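Local atomic coordinates of Alr4995 protein (PDB entry 6LRH), a protein that acts as a bifunctional arginine dihydrolase and ornithine cyclodeaminase, taking arginine to ornithine and from there probably on to proline. Residues Val493-Val498 and Leu631-Met636; Gly649-Cys654 and Glu672-Val677. The protein carries 1 engineered substitution. One frame throughout, in Å; residues are numbered along the deposited sequence.

Contact 1 of 2, residues Val493-Val498 and Leu631-Met636; sequences VTAGPV and LMLSSM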
loop_
_atom_site.group_PDB
_atom_site.type_symbol
_atom_site.label_atom_id
_atom_site.label_comp_id
_atom_site.label_asym_id
_atom_site.label_seq_id
_atom_site.Cartn_x
_atom_site.Cartn_y
_atom_site.Cartn_z
ATOM N N VAL A 493 -24.204 10.410 -7.969
ATOM C CA VAL A 493 -22.760 10.384 -7.749
ATOM C C VAL A 493 -22.373 11.002 -6.402
ATOM O O VAL A 493 -22.859 12.060 -6.026
ATOM C CB VAL A 493 -22.017 11.116 -8.888
ATOM C CG1 VAL A 493 -20.515 11.082 -8.678
ATOM C CG2 VAL A 493 -22.364 10.489 -10.191
ATOM N N THR A 494 -21.522 10.307 -5.663
ATOM C CA THR A 494 -20.917 10.879 -4.475
ATOM C C THR A 494 -19.422 10.891 -4.712
ATOM O O THR A 494 -18.841 9.876 -5.063
ATOM C CB THR A 494 -21.262 10.097 -3.172
ATOM O OG1 THR A 494 -20.500 8.893 -3.101
ATOM C CG2 THR A 494 -22.718 9.741 -3.128
ATOM N N ALA A 495 -18.801 12.050 -4.546
ATOM C CA ALA A 495 -17.412 12.217 -4.934
ATOM C C ALA A 495 -16.683 13.103 -3.959
ATOM O O ALA A 495 -17.262 14.033 -3.432
ATOM C CB ALA A 495 -17.332 12.796 -6.315
ATOM N N GLY A 496 -15.411 12.803 -3.722
ATOM C CA GLY A 496 -14.571 13.621 -2.866
ATOM C C GLY A 496 -13.562 14.444 -3.649
ATOM O O GLY A 496 -13.407 14.269 -4.851
ATOM N N PRO A 497 -12.864 15.355 -2.963
ATOM C CA PRO A 497 -11.879 16.252 -3.577
ATOM C C PRO A 497 -10.759 15.572 -4.356
ATOM O O PRO A 497 -10.169 16.237 -5.193
ATOM C CB PRO A 497 -11.297 16.999 -2.372
ATOM C CG PRO A 497 -11.763 16.267 -1.183
ATOM C CD PRO A 497 -13.052 15.663 -1.542
ATOM N N VAL A 498 -10.467 14.301 -4.093
ATOM C CA VAL A 498 -9.418 13.591 -4.816
ATOM C C VAL A 498 -9.718 13.503 -6.307
ATOM O O VAL A 498 -8.809 13.557 -7.115
ATOM C CB VAL A 498 -9.197 12.187 -4.243
ATOM C CG1 VAL A 498 -8.420 11.335 -5.199
ATOM C CG2 VAL A 498 -8.450 12.288 -2.949
ATOM N N LEU A 631 -22.703 5.969 -7.993
ATOM C CA LEU A 631 -21.261 6.034 -8.218
ATOM C C LEU A 631 -20.544 6.642 -7.027
ATOM O O LEU A 631 -20.808 7.767 -6.646
ATOM C CB LEU A 631 -20.941 6.855 -9.459
ATOM C CG LEU A 631 -20.869 6.123 -10.780
ATOM C CD1 LEU A 631 -20.398 7.063 -11.864
ATOM C CD2 LEU A 631 -19.907 4.993 -10.616
ATOM N N MET A 632 -19.623 5.896 -6.446
ATOM C CA MET A 632 -18.888 6.386 -5.296
ATOM C C MET A 632 -17.427 6.648 -5.655
ATOM O O MET A 632 -16.617 5.741 -5.731
ATOM C CB MET A 632 -19.011 5.395 -4.145
ATOM C CG MET A 632 -20.408 5.339 -3.543
ATOM S SD MET A 632 -20.798 3.761 -2.772
ATOM C CE MET A 632 -22.258 4.214 -1.864
ATOM N N LEU A 633 -17.100 7.912 -5.873
ATOM C CA LEU A 633 -15.801 8.291 -6.389
ATOM C C LEU A 633 -14.881 8.789 -5.294
ATOM O O LEU A 633 -14.879 9.968 -4.968
ATOM C CB LEU A 633 -15.974 9.356 -7.465
ATOM C CG LEU A 633 -16.948 8.932 -8.568
ATOM C CD1 LEU A 633 -17.196 10.036 -9.538
ATOM C CD2 LEU A 633 -16.416 7.720 -9.286
ATOM N N SER A 634 -14.111 7.863 -4.730
ATOM C CA SER A 634 -13.083 8.144 -3.726
ATOM C C SER A 634 -13.454 9.192 -2.680
ATOM O O SER A 634 -12.868 10.268 -2.646
ATOM C CB SER A 634 -11.797 8.580 -4.421
ATOM O OG SER A 634 -12.042 9.711 -5.228
ATOM N N SER A 635 -14.420 8.877 -1.831
ATOM C CA SER A 635 -14.744 9.731 -0.698
ATOM C C SER A 635 -15.262 8.888 0.423
ATOM O O SER A 635 -16.464 8.799 0.590
ATOM C CB SER A 635 -15.802 10.762 -1.059
ATOM O OG SER A 635 -17.005 10.113 -1.420
ATOM N N MET A 636 -14.369 8.286 1.199
ATOM C CA MET A 636 -14.763 7.258 2.163
ATOM C C MET A 636 -15.872 7.685 3.122
ATOM O O MET A 636 -16.854 6.971 3.280
ATOM C CB MET A 636 -13.558 6.791 2.974
ATOM C CG MET A 636 -13.836 5.512 3.722
ATOM S SD MET A 636 -12.447 4.873 4.661
ATOM C CE MET A 636 -12.892 3.136 4.719
#
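Leu633 packs its side chain against Ala495 and Val493 of the neighbouring strand. Its CB rests against the methyl of Ala495, at 3.9 Å CB to CB, and against the carbonyl oxygen of Thr494. CG moves on toward Val493, and CD1 ends on Val493 CG1, 3.6 Å away. Two torsions set this course: CG of Leu633 lies anti to the carbonyl carbon (chi1 -54°), and Val493 CG1 is turned anti to its own N (chi1 -179°), which brings it to Leu633 CD1. Val680 of helix 680-693 also packs on Leu633. Three backbone hydrogen bonds join the parallel strands, Thr494 N to Leu631 O (2.8 Å), Leu633 N to Thr494 O (2.7 Å) and Gly496 N to Leu633 O (3.1 Å), the first two almost straight. In the Rossmann-like sheet strand 491-495 is the first strand, and here the order switches: the chain beyond it leads to strand 519-523 on one side, whereas 629-633 lies on the other. At such a topological switch point, related folds commonly bind their cofactors. The face bearing Thr494 and Met632 is covered by helix 636-645; there Thr494 OG1 lies 3.6 Å from Met632 CG, the two side chains running alongside each other. Past the strand ends, Ser635 CB sits 3.4 Å from Gly496 N.

Contact 2 of 2, residues Gly649-Cys654 and Glu672-Val677; sequences GVKMVC and ESVGVV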
loop_
_atom_site.group_PDB
_atom_site.type_symbol
_atom_site.label_atom_id
_atom_site.label_comp_id
_atom_site.label_asym_id
_atom_site.label_seq_id
_atom_site.Cartn_x
_atom_site.Cartn_y
_atom_site.Cartn_z
ATOM N N GLY A 649 -30.501 -3.930 -3.750
ATOM C CA GLY A 649 -31.115 -3.838 -5.060
ATOM C C GLY A 649 -30.783 -2.564 -5.808
ATOM O O GLY A 649 -31.303 -2.314 -6.894
ATOM N N VAL A 650 -29.927 -1.746 -5.210
ATOM C CA VAL A 650 -29.388 -0.570 -5.866
ATOM C C VAL A 650 -27.961 -0.892 -6.250
ATOM O O VAL A 650 -27.217 -1.428 -5.453
ATOM C CB VAL A 650 -29.455 0.651 -4.955
ATOM C CG1 VAL A 650 -28.820 1.852 -5.603
ATOM C CG2 VAL A 650 -30.886 0.944 -4.604
ATOM N N LYS A 651 -27.592 -0.618 -7.488
ATOM C CA LYS A 651 -26.265 -0.959 -7.959
ATOM C C LYS A 651 -25.264 0.040 -7.401
ATOM O O LYS A 651 -25.503 1.230 -7.426
ATOM C CB LYS A 651 -26.234 -0.981 -9.480
ATOM C CG LYS A 651 -24.906 -1.380 -10.084
ATOM C CD LYS A 651 -24.423 -2.718 -9.550
ATOM C CE LYS A 651 -23.768 -3.555 -10.648
ATOM N NZ LYS A 651 -24.783 -4.239 -11.504
ATOM N N MET A 652 -24.149 -0.436 -6.880
ATOM C CA MET A 652 -23.181 0.479 -6.316
ATOM C C MET A 652 -21.790 0.209 -6.827
ATOM O O MET A 652 -21.273 -0.887 -6.700
ATOM C CB MET A 652 -23.221 0.413 -4.801
ATOM C CG MET A 652 -24.358 1.241 -4.245
ATOM S SD MET A 652 -24.695 0.926 -2.524
ATOM C CE MET A 652 -23.035 0.699 -1.918
ATOM N N VAL A 653 -21.202 1.225 -7.440
ATOM C CA VAL A 653 -19.851 1.132 -7.951
ATOM C C VAL A 653 -18.989 1.945 -7.019
ATOM O O VAL A 653 -19.283 3.098 -6.759
ATOM C CB VAL A 653 -19.733 1.664 -9.388
ATOM C CG1 VAL A 653 -18.478 1.162 -10.028
ATOM C CG2 VAL A 653 -20.943 1.260 -10.216
ATOM N N CYS A 654 -17.940 1.333 -6.492
ATOM C CA CYS A 654 -17.057 1.994 -5.551
ATOM C C CYS A 654 -15.636 2.045 -6.081
ATOM O O CYS A 654 -15.011 1.017 -6.311
ATOM C CB CYS A 654 -17.096 1.278 -4.208
ATOM S SG CYS A 654 -15.910 1.862 -2.994
ATOM N N GLU A 672 -24.711 -6.850 -6.836
ATOM C CA GLU A 672 -25.153 -5.467 -6.847
ATOM C C GLU A 672 -24.129 -4.461 -6.317
ATOM O O GLU A 672 -24.441 -3.287 -6.128
ATOM C CB GLU A 672 -26.445 -5.348 -6.052
ATOM C CG GLU A 672 -26.266 -5.509 -4.569
ATOM C CD GLU A 672 -27.412 -4.900 -3.799
ATOM O OE1 GLU A 672 -27.259 -3.760 -3.290
ATOM O OE2 GLU A 672 -28.474 -5.554 -3.724
ATOM N N SER A 673 -22.904 -4.904 -6.093
ATOM C CA SER A 673 -21.877 -3.966 -5.697
ATOM C C SER A 673 -20.514 -4.383 -6.229
ATOM O O SER A 673 -19.912 -5.335 -5.752
ATOM C CB SER A 673 -21.844 -3.828 -4.180
ATOM O OG SER A 673 -20.976 -4.783 -3.609
ATOM N N VAL A 674 -20.036 -3.651 -7.224
ATOM C CA VAL A 674 -18.723 -3.885 -7.812
ATOM C C VAL A 674 -17.693 -2.863 -7.300
ATOM O O VAL A 674 -17.992 -1.684 -7.152
ATOM C CB VAL A 674 -18.820 -3.858 -9.359
ATOM C CG1 VAL A 674 -19.625 -2.683 -9.817
ATOM C CG2 VAL A 674 -17.453 -3.858 -10.002
ATOM N N GLY A 675 -16.488 -3.334 -6.997
ATOM C CA GLY A 675 -15.446 -2.466 -6.481
ATOM C C GLY A 675 -14.181 -2.511 -7.312
ATOM O O GLY A 675 -13.756 -3.576 -7.736
ATOM N N VAL A 676 -13.581 -1.354 -7.567
ATOM C CA VAL A 676 -12.366 -1.301 -8.375
ATOM C C VAL A 676 -11.289 -0.443 -7.690
ATOM O O VAL A 676 -11.563 0.629 -7.159
ATOM C CB VAL A 676 -12.675 -0.791 -9.816
ATOM C CG1 VAL A 676 -14.150 -0.530 -9.987
ATOM C CG2 VAL A 676 -11.919 0.443 -10.140
ATOM N N VAL A 677 -10.065 -0.952 -7.666
ATOM C CA VAL A 677 -9.002 -0.318 -6.901
ATOM C C VAL A 677 -7.971 0.292 -7.840
ATOM O O VAL A 677 -7.078 -0.392 -8.335
ATOM C CB VAL A 677 -8.328 -1.324 -5.944
ATOM C CG1 VAL A 677 -7.191 -0.672 -5.196
ATOM C CG2 VAL A 677 -9.344 -1.862 -4.963
#
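The carboxylate of Glu672 reaches back across to Gly649, where OE2 accepts the backbone N-H at 2.6 Å, on its syn side and 31° out of the carboxylate plane. CG stands between the backbone N and the carbonyl carbon (chi1 71°), and the chain then runs extended to that amide; a weak, long ion pair links OE1 to Arg668. An alanine here would remove the carboxylate and is likely to leave the Gly649 N-H without its acceptor, freeing the bend ahead of strand 651-654.

Backbone hydrogen bonds join the parallel strands: Met652 N to Glu672 O at 3.0 Å, a weak Val674 N to Met652 O, Cys654 N to Val674 O at 3.1 Å and Val676 N to Cys654 O at 3.0 Å.

Among apolar groups, Val653 CG1 and Val674 CG1 lie side by side at 4.0 Å, both on the face packed by helix 467-486.

Lys651 combines two further kinds of contact: its CD lies 3.5 Å from Glu672 O, and its NZ forms a salt bridge with Glu480 of helix 467-486.

Such a ladder is that of a Rossmann-like parallel sheet at its margin, where 673-676 is the outermost strand within the chain.

Both contacts belong to one parallel sheet and share the border between strands 629-633 and 651-655, where Met632 N probably bonds Val653 O and the terminal methyls of Met632 and Met652 pack together; their centres are about 13 Å apart. Contact 1 is the buried one, sitting at the middle of the sheet with strands on both sides. Contact 2 lies at the margin and is partly exposed. The chemistry follows: in contact 1 one face is aliphatic, with leucine, valine and alanine, and the other sets threonine beside methionine, whereas contact 2 adds a carboxylate-to-backbone bond to its ladder and a lysine salt-bridged to Glu480 of helix 467-486.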